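Local coordinates for acetyltransferase (Elizabethkingia anophelis, PDB 6AO7), which probably transfers the acetyl group of acetyl-CoA to an amine or other acceptor, as a dimeric member of the GNAT acetyltransferase family, at residues 90-95 with 120-125; 64-69 with 106-111; 36-41 with 139-144. All coordinates share one frame; numbering follows the deposited sequence.

Overall arrangement
After strand 14-17 and helix 26-32, the chain reaches residues 36-41, the opening half of contact 3. Residues 64-69 follow at the turn between strands 56-65 and 70-78, then 90-95 on helix 87-101. Strand 106-112 closes contact 2 by coming back to that turn, and helix 116-124 closes contact 1 just after, so the loops of contacts 1 and 2 cross. Both nest inside the long loop that contact 3 closes at 139-144. Contacts 1 and 2 meet through Tyr122 on Ile109 and both touch acetyl-CoA, joining two helices and the central sheet; contact 3 ties helix 36-45 to the end of helix 136-140 and the loop after it, about 24 Å, centre to centre, from contact 1.

Contact 1: 90-95 with 120-125; sequences QLLKDV and YLYQKY. With ACO (acetyl coenzyme *a), chain B.
Leu92 pushes its CD1 methyl against three side chains of residues 120-125. CD1 lies 3.9 Å from CD2 of Tyr122, arriving at the ring edge close to the plane, and 3.9 Å from CD2 of Tyr125, whose ring it meets obliquely. Leu121 CG, 4.1 Å from the same Leu92 CD1, completes the apolar patch. A chi1 of -71° carries CD1 toward residues 120-125, and the Leu92 side chain crosses those of Tyr122 and Tyr125 at about a right angle. Farther out, a water donates to Gln90 OE1 and, weakly, to Tyr125 OH.

The 120-125 side also grips acetyl-CoA. The extended Lys124 brings NZ to a short 2.5 Å from O9A of the 3'-phosphate, and Tyr120 OH donates to O9A at 2.6 Å, so two donors share one oxygen. Tyr122 OH, hydrogen-bonded to Gln118, stands 3.4 Å from C3P of the pantetheine arm.

Helix 87-101 begins within the Q/R-x-x-G-x-G/A motif of the family, and the backbone N atoms of Gly86, Gly88 and Gly89, the last two in its first turn, hydrogen-bond to the cofactor. Ile150 of the second subunit packs on Tyr120 and Lys124. Helices 87-101 and 116-124 thus lie together over the sheet: Leu92 and Tyr122 both rest on Ile76 of strand 70-78, while Tyr122 continues onto Ile109 and Thr111 of strand 106-112.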
loop_
_atom_site.group_PDB
_atom_site.type_symbol
_atom_site.label_atom_id
_atom_site.label_comp_id
_atom_site.label_asym_id
_atom_site.label_seq_id
_atom_site.Cartn_x
_atom_site.Cartn_y
_atom_site.Cartn_z
ATOM N N GLN A 90 18.786 7.524 -3.004
ATOM C CA GLN A 90 19.729 8.112 -3.948
ATOM C C GLN A 90 19.545 7.515 -5.336
ATOM O O GLN A 90 19.581 8.237 -6.340
ATOM C CB GLN A 90 21.164 7.906 -3.457
ATOM C CG GLN A 90 21.523 8.752 -2.251
ATOM C CD GLN A 90 21.203 10.223 -2.461
ATOM O OE1 GLN A 90 20.383 10.804 -1.738
ATOM N NE2 GLN A 90 21.842 10.834 -3.461
ATOM N N LEU A 91 19.331 6.196 -5.408
ATOM C CA LEU A 91 19.071 5.563 -6.699
ATOM C C LEU A 91 17.810 6.129 -7.345
ATOM O O LEU A 91 17.807 6.456 -8.537
ATOM C CB LEU A 91 18.964 4.042 -6.536
ATOM C CG LEU A 91 20.232 3.255 -6.187
ATOM C CD1 LEU A 91 19.966 1.761 -6.247
ATOM C CD2 LEU A 91 21.352 3.610 -7.132
ATOM N N LEU A 92 16.723 6.266 -6.571
ATOM C CA LEU A 92 15.473 6.747 -7.149
ATOM C C LEU A 92 15.618 8.159 -7.712
ATOM O O LEU A 92 15.090 8.459 -8.793
ATOM C CB LEU A 92 14.349 6.686 -6.111
ATOM C CG LEU A 92 13.864 5.277 -5.751
ATOM C CD1 LEU A 92 12.976 5.321 -4.527
ATOM C CD2 LEU A 92 13.110 4.686 -6.942
ATOM N N LYS A 93 16.321 9.038 -6.992
ATOM C CA LYS A 93 16.623 10.375 -7.505
ATOM C C LYS A 93 17.381 10.309 -8.824
ATOM O O LYS A 93 17.144 11.121 -9.729
ATOM C CB LYS A 93 17.448 11.156 -6.476
ATOM N N ASP A 94 18.333 9.378 -8.933
ATOM C CA ASP A 94 19.105 9.262 -10.163
ATOM C C ASP A 94 18.241 8.750 -11.308
ATOM O O ASP A 94 18.376 9.220 -12.439
ATOM C CB ASP A 94 20.314 8.355 -9.937
ATOM C CG ASP A 94 21.325 8.456 -11.049
ATOM O OD1 ASP A 94 22.096 9.436 -11.040
ATOM O OD2 ASP A 94 21.349 7.570 -11.931
ATOM N N VAL A 95 17.340 7.797 -11.034
ATOM C CA VAL A 95 16.440 7.298 -12.077
ATOM C C VAL A 95 15.588 8.429 -12.629
ATOM O O VAL A 95 15.386 8.534 -13.848
ATOM C CB VAL A 95 15.536 6.175 -11.542
ATOM C CG1 VAL A 95 14.568 5.724 -12.642
ATOM C CG2 VAL A 95 16.341 5.025 -11.042
ATOM N N TYR A 120 5.637 2.927 0.980
ATOM C CA TYR A 120 6.049 4.190 1.590
ATOM C C TYR A 120 7.167 4.845 0.789
ATOM O O TYR A 120 7.067 6.018 0.407
ATOM C CB TYR A 120 6.516 3.978 3.032
ATOM C CG TYR A 120 7.387 5.135 3.505
ATOM C CD1 TYR A 120 6.819 6.314 3.977
ATOM C CD2 TYR A 120 8.773 5.048 3.455
ATOM C CE1 TYR A 120 7.621 7.378 4.392
ATOM C CE2 TYR A 120 9.583 6.106 3.860
ATOM C CZ TYR A 120 8.998 7.265 4.316
ATOM O OH TYR A 120 9.818 8.296 4.720
ATOM N N LEU A 121 8.255 4.101 0.544
ATOM C CA LEU A 121 9.469 4.702 -0.007
ATOM C C LEU A 121 9.207 5.351 -1.361
ATOM O O LEU A 121 9.649 6.478 -1.614
ATOM C CB LEU A 121 10.571 3.652 -0.124
ATOM C CG LEU A 121 11.891 4.112 -0.774
ATOM C CD1 LEU A 121 12.546 5.202 0.060
ATOM C CD2 LEU A 121 12.859 2.938 -0.914
ATOM N N TYR A 122 8.517 4.644 -2.260
ATOM C CA TYR A 122 8.289 5.214 -3.591
ATOM C C TYR A 122 7.406 6.460 -3.508
ATOM O O TYR A 122 7.652 7.455 -4.201
ATOM C CB TYR A 122 7.692 4.154 -4.534
ATOM C CG TYR A 122 8.526 2.867 -4.607
ATOM C CD1 TYR A 122 7.912 1.617 -4.689
ATOM C CD2 TYR A 122 9.904 2.907 -4.581
ATOM C CE1 TYR A 122 8.647 0.446 -4.727
ATOM C CE2 TYR A 122 10.659 1.730 -4.640
ATOM C CZ TYR A 122 10.020 0.503 -4.714
ATOM O OH TYR A 122 10.761 -0.678 -4.735
ATOM N N GLN A 123 6.406 6.452 -2.631
ATOM C CA GLN A 123 5.573 7.644 -2.486
ATOM C C GLN A 123 6.358 8.810 -1.908
ATOM O O GLN A 123 6.136 9.965 -2.299
ATOM C CB GLN A 123 4.356 7.342 -1.615
ATOM C CG GLN A 123 3.417 6.368 -2.277
ATOM C CD GLN A 123 2.164 6.228 -1.463
ATOM O OE1 GLN A 123 1.304 7.100 -1.494
ATOM N NE2 GLN A 123 2.064 5.144 -0.705
ATOM N N LYS A 124 7.264 8.533 -0.963
ATOM C CA LYS A 124 8.143 9.574 -0.435
ATOM C C LYS A 124 8.878 10.308 -1.555
ATOM O O LYS A 124 9.118 11.517 -1.462
ATOM C CB LYS A 124 9.147 8.963 0.549
ATOM C CG LYS A 124 10.153 9.955 1.117
ATOM C CD LYS A 124 11.370 9.241 1.714
ATOM C CE LYS A 124 12.447 10.232 2.147
ATOM N NZ LYS A 124 13.596 9.539 2.804
ATOM N N TYR A 125 9.252 9.595 -2.618
ATOM C CA TYR A 125 9.995 10.208 -3.711
ATOM C C TYR A 125 9.113 10.634 -4.884
ATOM O O TYR A 125 9.634 10.987 -5.948
ATOM C CB TYR A 125 11.113 9.276 -4.168
ATOM C CG TYR A 125 12.282 9.307 -3.199
ATOM C CD1 TYR A 125 13.269 10.283 -3.305
ATOM C CD2 TYR A 125 12.377 8.398 -2.155
ATOM C CE1 TYR A 125 14.332 10.332 -2.415
ATOM C CE2 TYR A 125 13.446 8.440 -1.258
ATOM C CZ TYR A 125 14.415 9.413 -1.393
ATOM O OH TYR A 125 15.480 9.468 -0.513
HETATM N N1A ACO B . 7.327 0.705 6.666
HETATM C C2A ACO B . 7.662 1.574 5.710
HETATM N N3A ACO B . 8.838 2.163 5.486
HETATM C C4A ACO B . 9.740 1.798 6.403
HETATM C C5A ACO B . 9.538 0.931 7.467
HETATM C C6A ACO B . 8.256 0.354 7.582
HETATM N N6A ACO B . 7.903 -0.499 8.547
HETATM N N7A ACO B . 10.680 0.838 8.247
HETATM C C8A ACO B . 11.534 1.633 7.645
HETATM N N9A ACO B . 11.034 2.241 6.522
HETATM C C1B ACO B . 11.694 3.215 5.654
HETATM C C2B ACO B . 13.032 3.755 6.133
HETATM O O2B ACO B . 12.894 4.704 7.181
HETATM C C3B ACO B . 13.491 4.432 4.843
HETATM O O3B ACO B . 12.801 5.681 4.628
HETATM P P3B ACO B . 13.316 7.138 5.069
HETATM O O7A ACO B . 13.273 7.146 6.611
HETATM O O8A ACO B . 14.718 7.307 4.438
HETATM O O9A ACO B . 12.360 8.140 4.485
HETATM C C4B ACO B . 12.919 3.529 3.739
HETATM O O4B ACO B . 11.988 2.636 4.400
HETATM C C5B ACO B . 13.970 2.780 2.955
HETATM O O5B ACO B . 14.844 3.816 2.453
HETATM P P1A ACO B . 16.360 3.491 1.851
HETATM O O1A ACO B . 17.390 3.256 2.888
HETATM O O2A ACO B . 16.695 4.681 0.963
HETATM O O3A ACO B . 16.067 2.165 1.018
HETATM P P2A ACO B . 17.021 0.977 0.539
HETATM O O4A ACO B . 18.383 1.551 0.525
HETATM O O5A ACO B . 16.880 -0.170 1.522
HETATM O O6A ACO B . 16.482 0.488 -0.874
HETATM C CBP ACO B . 15.117 -1.312 -1.745
HETATM C CCP ACO B . 15.134 0.024 -1.014
HETATM C CDP ACO B . 15.676 -1.099 -3.163
HETATM C CEP ACO B . 13.661 -1.799 -1.838
HETATM C CAP ACO B . 16.017 -2.333 -1.001
HETATM O OAP ACO B . 15.596 -2.471 0.346
HETATM C C9P ACO B . 16.161 -3.690 -1.674
HETATM O O9P ACO B . 16.985 -3.846 -2.568
HETATM N N8P ACO B . 15.320 -4.644 -1.291
HETATM C C7P ACO B . 15.288 -5.952 -1.929
HETATM C C6P ACO B . 14.963 -5.864 -3.417
HETATM C C5P ACO B . 13.621 -5.218 -3.672
HETATM O O5P ACO B . 12.643 -5.484 -2.978
HETATM N N4P ACO B . 13.565 -4.361 -4.688
HETATM C C3P ACO B . 12.339 -3.691 -5.111
HETATM C C2P ACO B . 11.360 -4.643 -5.764
HETATM S S1P ACO B . 10.125 -3.891 -6.891
HETATM C C ACO B . 11.136 -3.659 -8.332
HETATM O O ACO B . 12.307 -3.921 -8.352
HETATM C CH3 ACO B . 10.389 -3.062 -9.486
HETATM O O HOH W 1 18.753 8.875 0.057
#

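Contact 2: 64-69 with 106-111; sequences YPWDFE and KLVIGT. With ACO (acetyl coenzyme *a), chain B.
Trp66 holds CG opposite its carbonyl carbon (chi1 -67°) and Val108 holds CG1 opposite its backbone N (chi1 168°), which brings the six-membered part of the indole up to the valine methyl. The contact lies at a hairpin turn of the mixed GNAT sheet: Trp66 is in the turn between strands 56-65 and 70-78, Val108 on strand 106-112, parallel to 70-78. CZ2 of Trp66 lies 4.0 Å from CG1 of Val108. The side chains cross at about a right angle, with the methyl approaching the ring obliquely. Leu157 of strand 155-161 touches both, and a hydrogen bond from Trp66 NE1 to Glu72 OE1 restrains the rotation of the indole.

At the start of the strand, Lys106 N donates to Glu69 O at 2.9 Å, a nearly straight bond (165° at the hydrogen) that comes in tilted from the carbonyl plane. It extends back into the turn the parallel pairing that Thr71 makes with Lys106 and Val108. The side chains of Glu69 and Lys106 run alongside each other in the same direction, and the glutamate OE2 lies 4.6 Å from the lysine NZ, an attraction too long for a salt bridge.

The other end of the strand reaches the cofactor. As in other GNAT enzymes, acetyl-CoA binds where the two parallel strands splay apart. Thr111 OG1, hydrogen-bonded to Gln118, stands 3.9 Å from the thioester S1P, and Gly110 O approaches the acetyl CH3 to 3.4 Å.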
loop_
_atom_site.group_PDB
_atom_site.type_symbol
_atom_site.label_atom_id
_atom_site.label_comp_id
_atom_site.label_asym_id
_atom_site.label_seq_id
_atom_site.Cartn_x
_atom_site.Cartn_y
_atom_site.Cartn_z
ATOM N N TYR A 64 13.136 0.492 -18.309
ATOM C CA TYR A 64 12.507 -0.324 -19.348
ATOM C C TYR A 64 11.402 0.479 -20.023
ATOM O O TYR A 64 10.284 0.566 -19.492
ATOM C CB TYR A 64 11.941 -1.605 -18.738
ATOM C CG TYR A 64 11.108 -2.461 -19.671
ATOM C CD1 TYR A 64 9.722 -2.445 -19.616
ATOM C CD2 TYR A 64 11.721 -3.310 -20.586
ATOM C CE1 TYR A 64 8.962 -3.248 -20.462
ATOM C CE2 TYR A 64 10.975 -4.115 -21.434
ATOM C CZ TYR A 64 9.598 -4.080 -21.368
ATOM O OH TYR A 64 8.860 -4.879 -22.212
ATOM N N PRO A 65 11.674 1.074 -21.189
ATOM C CA PRO A 65 10.643 1.884 -21.862
ATOM C C PRO A 65 9.431 1.061 -22.281
ATOM O O PRO A 65 9.558 -0.045 -22.804
ATOM C CB PRO A 65 11.378 2.447 -23.082
ATOM C CG PRO A 65 12.859 2.447 -22.687
ATOM C CD PRO A 65 13.010 1.236 -21.796
ATOM N N TRP A 66 8.241 1.614 -22.034
ATOM C CA TRP A 66 7.011 1.109 -22.639
ATOM C C TRP A 66 6.787 1.674 -24.028
ATOM O O TRP A 66 6.307 0.972 -24.932
ATOM C CB TRP A 66 5.797 1.495 -21.802
ATOM C CG TRP A 66 5.732 0.856 -20.495
ATOM C CD1 TRP A 66 6.656 0.032 -19.931
ATOM C CD2 TRP A 66 4.657 0.954 -19.574
ATOM N NE1 TRP A 66 6.225 -0.378 -18.692
ATOM C CE2 TRP A 66 4.996 0.175 -18.451
ATOM C CE3 TRP A 66 3.438 1.640 -19.580
ATOM C CZ2 TRP A 66 4.159 0.062 -17.345
ATOM C CZ3 TRP A 66 2.609 1.524 -18.480
ATOM C CH2 TRP A 66 2.971 0.736 -17.385
ATOM N N ASP A 67 7.109 2.950 -24.185
ATOM C CA ASP A 67 6.791 3.725 -25.372
ATOM C C ASP A 67 7.469 5.071 -25.190
ATOM O O ASP A 67 8.299 5.218 -24.286
ATOM C CB ASP A 67 5.275 3.866 -25.554
ATOM C CG ASP A 67 4.565 4.355 -24.289
ATOM O OD1 ASP A 67 5.202 5.010 -23.451
ATOM O OD2 ASP A 67 3.356 4.071 -24.127
ATOM N N PHE A 68 7.116 6.068 -26.002
ATOM C CA PHE A 68 7.803 7.344 -25.867
ATOM C C PHE A 68 7.475 8.032 -24.551
ATOM O O PHE A 68 8.346 8.689 -23.971
ATOM C CB PHE A 68 7.473 8.279 -27.024
ATOM C CG PHE A 68 8.440 9.415 -27.141
ATOM C CD1 PHE A 68 8.202 10.616 -26.498
ATOM C CD2 PHE A 68 9.621 9.263 -27.850
ATOM C CE1 PHE A 68 9.110 11.659 -26.591
ATOM C CE2 PHE A 68 10.527 10.309 -27.955
ATOM C CZ PHE A 68 10.270 11.507 -27.324
ATOM N N GLU A 69 6.243 7.873 -24.058
ATOM C CA GLU A 69 5.785 8.626 -22.895
ATOM C C GLU A 69 6.238 8.004 -21.568
ATOM O O GLU A 69 6.622 8.735 -20.646
ATOM C CB GLU A 69 4.262 8.768 -22.956
ATOM C CG GLU A 69 3.516 8.403 -21.692
ATOM C CD GLU A 69 2.023 8.673 -21.799
ATOM O OE1 GLU A 69 1.256 7.742 -22.126
ATOM O OE2 GLU A 69 1.616 9.827 -21.564
ATOM N N LYS A 106 6.289 10.028 -18.018
ATOM C CA LYS A 106 5.874 9.283 -16.834
ATOM C C LYS A 106 6.920 8.237 -16.476
ATOM O O LYS A 106 7.501 7.589 -17.355
ATOM C CB LYS A 106 4.528 8.586 -17.029
ATOM C CG LYS A 106 3.328 9.539 -17.166
ATOM C CD LYS A 106 2.124 8.760 -17.653
ATOM C CE LYS A 106 0.830 9.324 -17.101
ATOM N NZ LYS A 106 -0.344 8.585 -17.647
ATOM N N LEU A 107 7.144 8.077 -15.180
ATOM C CA LEU A 107 8.006 7.040 -14.632
ATOM C C LEU A 107 7.140 6.113 -13.792
ATOM O O LEU A 107 6.360 6.574 -12.952
ATOM C CB LEU A 107 9.128 7.664 -13.801
ATOM C CG LEU A 107 10.223 6.768 -13.206
ATOM C CD1 LEU A 107 10.976 6.011 -14.300
ATOM C CD2 LEU A 107 11.154 7.627 -12.397
ATOM N N VAL A 108 7.252 4.818 -14.038
ATOM C CA VAL A 108 6.380 3.847 -13.396
ATOM C C VAL A 108 7.229 2.836 -12.629
ATOM O O VAL A 108 8.348 2.513 -13.025
ATOM C CB VAL A 108 5.492 3.156 -14.440
ATOM C CG1 VAL A 108 4.800 1.949 -13.853
ATOM C CG2 VAL A 108 4.473 4.159 -14.984
ATOM N N ILE A 109 6.701 2.364 -11.505
ATOM C CA ILE A 109 7.300 1.247 -10.785
ATOM C C ILE A 109 6.184 0.381 -10.217
ATOM O O ILE A 109 5.158 0.893 -9.754
ATOM C CB ILE A 109 8.260 1.741 -9.690
ATOM C CG1 ILE A 109 9.072 0.565 -9.135
ATOM C CG2 ILE A 109 7.480 2.513 -8.581
ATOM C CD1 ILE A 109 10.266 0.989 -8.281
ATOM N N GLY A 110 6.374 -0.933 -10.276
ATOM C CA GLY A 110 5.389 -1.860 -9.750
ATOM C C GLY A 110 5.956 -2.733 -8.651
ATOM O O GLY A 110 7.030 -3.310 -8.820
ATOM N N THR A 111 5.269 -2.842 -7.518
ATOM C CA THR A 111 5.754 -3.680 -6.433
ATOM C C THR A 111 4.608 -4.566 -5.937
ATOM O O THR A 111 3.477 -4.475 -6.413
ATOM C CB THR A 111 6.355 -2.833 -5.306
ATOM O OG1 THR A 111 7.071 -3.696 -4.410
ATOM C CG2 THR A 111 5.236 -2.084 -4.537
HETATM N N1A ACO B . 7.327 0.705 6.666
HETATM C C2A ACO B . 7.662 1.574 5.710
HETATM N N3A ACO B . 8.838 2.163 5.486
HETATM C C4A ACO B . 9.740 1.798 6.403
HETATM C C5A ACO B . 9.538 0.931 7.467
HETATM C C6A ACO B . 8.256 0.354 7.582
HETATM N N6A ACO B . 7.903 -0.499 8.547
HETATM N N7A ACO B . 10.680 0.838 8.247
HETATM C C8A ACO B . 11.534 1.633 7.645
HETATM N N9A ACO B . 11.034 2.241 6.522
HETATM C C1B ACO B . 11.694 3.215 5.654
HETATM C C2B ACO B . 13.032 3.755 6.133
HETATM O O2B ACO B . 12.894 4.704 7.181
HETATM C C3B ACO B . 13.491 4.432 4.843
HETATM O O3B ACO B . 12.801 5.681 4.628
HETATM P P3B ACO B . 13.316 7.138 5.069
HETATM O O7A ACO B . 13.273 7.146 6.611
HETATM O O8A ACO B . 14.718 7.307 4.438
HETATM O O9A ACO B . 12.360 8.140 4.485
HETATM C C4B ACO B . 12.919 3.529 3.739
HETATM O O4B ACO B . 11.988 2.636 4.400
HETATM C C5B ACO B . 13.970 2.780 2.955
HETATM O O5B ACO B . 14.844 3.816 2.453
HETATM P P1A ACO B . 16.360 3.491 1.851
HETATM O O1A ACO B . 17.390 3.256 2.888
HETATM O O2A ACO B . 16.695 4.681 0.963
HETATM O O3A ACO B . 16.067 2.165 1.018
HETATM P P2A ACO B . 17.021 0.977 0.539
HETATM O O4A ACO B . 18.383 1.551 0.525
HETATM O O5A ACO B . 16.880 -0.170 1.522
HETATM O O6A ACO B . 16.482 0.488 -0.874
HETATM C CBP ACO B . 15.117 -1.312 -1.745
HETATM C CCP ACO B . 15.134 0.024 -1.014
HETATM C CDP ACO B . 15.676 -1.099 -3.163
HETATM C CEP ACO B . 13.661 -1.799 -1.838
HETATM C CAP ACO B . 16.017 -2.333 -1.001
HETATM O OAP ACO B . 15.596 -2.471 0.346
HETATM C C9P ACO B . 16.161 -3.690 -1.674
HETATM O O9P ACO B . 16.985 -3.846 -2.568
HETATM N N8P ACO B . 15.320 -4.644 -1.291
HETATM C C7P ACO B . 15.288 -5.952 -1.929
HETATM C C6P ACO B . 14.963 -5.864 -3.417
HETATM C C5P ACO B . 13.621 -5.218 -3.672
HETATM O O5P ACO B . 12.643 -5.484 -2.978
HETATM N N4P ACO B . 13.565 -4.361 -4.688
HETATM C C3P ACO B . 12.339 -3.691 -5.111
HETATM C C2P ACO B . 11.360 -4.643 -5.764
HETATM S S1P ACO B . 10.125 -3.891 -6.891
HETATM C C ACO B . 11.136 -3.659 -8.332
HETATM O O ACO B . 12.307 -3.921 -8.352
HETATM C CH3 ACO B . 10.389 -3.062 -9.486
#

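Contact 3: 36-41 with 139-144; sequences KELIDQ and DNYPEP
Leu38 and Tyr141 face each other at a slant, the leucine's CD1 methyl set against the hydroxyl end of the phenol. CD1 is 3.6 Å from Tyr141 CZ and also 3.6 Å from Tyr141 OH. Of the two flanking ring carbons, Tyr141 CE1 is the nearer, 3.8 Å from Leu38 CD1, with Tyr141 CE2 at 4.1 Å, so the methyl sits a little to one side of the C-O bond. It meets the ring obliquely. A chi1 of -78° sets the leucine branch beside its own backbone N and aims CD1 at the phenol, and Leu38 CD1 also passes 4.1 Å from Asn140 O, a van der Waals neighbour at the helix end.

Leu38 belongs to helix 36-45, the second of the two helices that lead from strand 14-17 to strand 47-53; Tyr141 follows directly on helix 136-140, in the excursion between strands 128-133 and 155-161. In GNAT enzymes these two regions usually border the acceptor-substrate site. The position is consistent with that here, the Tyr141 side chain being about 8 Å from a bound acetyl-CoA.

The polar end of Tyr141 is held from outside the two segments: its OH hydrogen-bonds to Asp33 OD1, just ahead of helix 36-45, and Pro34 and Ser35 touch the side chain. Ser35 OG in turn takes a hydrogen bond from Leu38 N, while the amide ND2 of Asn140 turns back to Phe136 O in its own helix.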
loop_
_atom_site.group_PDB
_atom_site.type_symbol
_atom_site.label_atom_id
_atom_site.label_comp_id
_atom_site.label_asym_id
_atom_site.label_seq_id
_atom_site.Cartn_x
_atom_site.Cartn_y
_atom_site.Cartn_z
ATOM N N LYS A 36 15.399 -15.166 -13.016
ATOM C CA LYS A 36 16.498 -14.804 -13.906
ATOM C C LYS A 36 16.030 -14.702 -15.352
ATOM O O LYS A 36 16.627 -13.971 -16.152
ATOM C CB LYS A 36 17.639 -15.824 -13.789
ATOM C CG LYS A 36 18.977 -15.332 -14.345
ATOM C CD LYS A 36 19.606 -16.331 -15.306
ATOM C CE LYS A 36 21.033 -15.940 -15.661
ATOM N NZ LYS A 36 21.974 -16.229 -14.537
ATOM N N GLU A 37 14.967 -15.428 -15.707
ATOM C CA GLU A 37 14.440 -15.356 -17.063
ATOM C C GLU A 37 13.792 -14.004 -17.319
ATOM O O GLU A 37 14.035 -13.375 -18.356
ATOM C CB GLU A 37 13.441 -16.486 -17.298
ATOM N N LEU A 38 12.974 -13.535 -16.373
ATOM C CA LEU A 38 12.357 -12.221 -16.522
ATOM C C LEU A 38 13.402 -11.110 -16.495
ATOM O O LEU A 38 13.282 -10.130 -17.239
ATOM C CB LEU A 38 11.305 -12.003 -15.439
ATOM C CG LEU A 38 9.968 -12.702 -15.684
ATOM C CD1 LEU A 38 9.039 -12.518 -14.499
ATOM C CD2 LEU A 38 9.323 -12.185 -16.974
ATOM N N ILE A 39 14.431 -11.242 -15.648
ATOM C CA ILE A 39 15.495 -10.239 -15.614
ATOM C C ILE A 39 16.152 -10.127 -16.984
ATOM O O ILE A 39 16.218 -9.043 -17.578
ATOM C CB ILE A 39 16.531 -10.571 -14.519
ATOM C CG1 ILE A 39 15.921 -10.424 -13.121
ATOM C CG2 ILE A 39 17.770 -9.663 -14.654
ATOM C CD1 ILE A 39 16.788 -10.975 -11.995
ATOM N N ASP A 40 16.616 -11.259 -17.522
ATOM C CA ASP A 40 17.295 -11.232 -18.813
ATOM C C ASP A 40 16.400 -10.661 -19.911
ATOM O O ASP A 40 16.897 -10.035 -20.853
ATOM C CB ASP A 40 17.792 -12.640 -19.174
ATOM C CG ASP A 40 19.100 -13.006 -18.466
ATOM O OD1 ASP A 40 19.263 -14.176 -18.049
ATOM O OD2 ASP A 40 19.968 -12.117 -18.313
ATOM N N GLN A 41 15.078 -10.814 -19.784
ATOM C CA GLN A 41 14.181 -10.292 -20.814
ATOM C C GLN A 41 14.144 -8.765 -20.807
ATOM O O GLN A 41 14.198 -8.134 -21.868
ATOM C CB GLN A 41 12.771 -10.853 -20.637
ATOM C CG GLN A 41 11.863 -10.514 -21.803
ATOM C CD GLN A 41 10.418 -10.890 -21.565
ATOM O OE1 GLN A 41 10.082 -11.519 -20.557
ATOM N NE2 GLN A 41 9.547 -10.500 -22.494
ATOM N N ASP A 139 0.335 -15.139 -11.821
ATOM C CA ASP A 139 0.367 -15.547 -13.222
ATOM C C ASP A 139 1.787 -15.650 -13.765
ATOM O O ASP A 139 2.051 -16.487 -14.634
ATOM C CB ASP A 139 -0.426 -14.571 -14.097
ATOM C CG ASP A 139 -1.902 -14.520 -13.748
ATOM O OD1 ASP A 139 -2.360 -15.298 -12.881
ATOM O OD2 ASP A 139 -2.609 -13.680 -14.342
ATOM N N ASN A 140 2.706 -14.820 -13.282
ATOM C CA ASN A 140 4.012 -14.692 -13.906
ATOM C C ASN A 140 5.138 -15.380 -13.151
ATOM O O ASN A 140 6.255 -15.453 -13.676
ATOM C CB ASN A 140 4.356 -13.212 -14.097
ATOM C CG ASN A 140 3.620 -12.602 -15.268
ATOM O OD1 ASN A 140 3.956 -12.862 -16.424
ATOM N ND2 ASN A 140 2.614 -11.791 -14.980
ATOM N N TYR A 141 4.888 -15.888 -11.949
ATOM C CA TYR A 141 5.901 -16.629 -11.212
ATOM C C TYR A 141 5.299 -17.957 -10.768
ATOM O O TYR A 141 4.175 -17.982 -10.235
ATOM C CB TYR A 141 6.418 -15.842 -9.999
ATOM C CG TYR A 141 7.085 -14.532 -10.353
ATOM C CD1 TYR A 141 8.467 -14.429 -10.437
ATOM C CD2 TYR A 141 6.333 -13.406 -10.619
ATOM C CE1 TYR A 141 9.076 -13.221 -10.765
ATOM C CE2 TYR A 141 6.926 -12.204 -10.945
ATOM C CZ TYR A 141 8.292 -12.111 -11.013
ATOM O OH TYR A 141 8.866 -10.904 -11.336
ATOM N N PRO A 142 6.006 -19.065 -10.954
ATOM C CA PRO A 142 5.429 -20.378 -10.634
ATOM C C PRO A 142 5.197 -20.578 -9.142
ATOM O O PRO A 142 4.111 -21.003 -8.732
ATOM C CB PRO A 142 6.473 -21.359 -11.186
ATOM C CG PRO A 142 7.753 -20.572 -11.210
ATOM C CD PRO A 142 7.360 -19.166 -11.526
ATOM N N GLU A 143 6.199 -20.268 -8.324
ATOM C CA GLU A 143 6.061 -20.462 -6.886
ATOM C C GLU A 143 5.474 -19.214 -6.235
ATOM O O GLU A 143 5.884 -18.095 -6.561
ATOM C CB GLU A 143 7.416 -20.776 -6.254
ATOM N N PRO A 144 4.519 -19.371 -5.318
ATOM C CA PRO A 144 3.962 -18.202 -4.632
ATOM C C PRO A 144 5.033 -17.475 -3.834
ATOM O O PRO A 144 6.030 -18.056 -3.409
ATOM C CB PRO A 144 2.893 -18.806 -3.711
ATOM C CG PRO A 144 3.332 -20.218 -3.506
ATOM C CD PRO A 144 3.966 -20.634 -4.800
#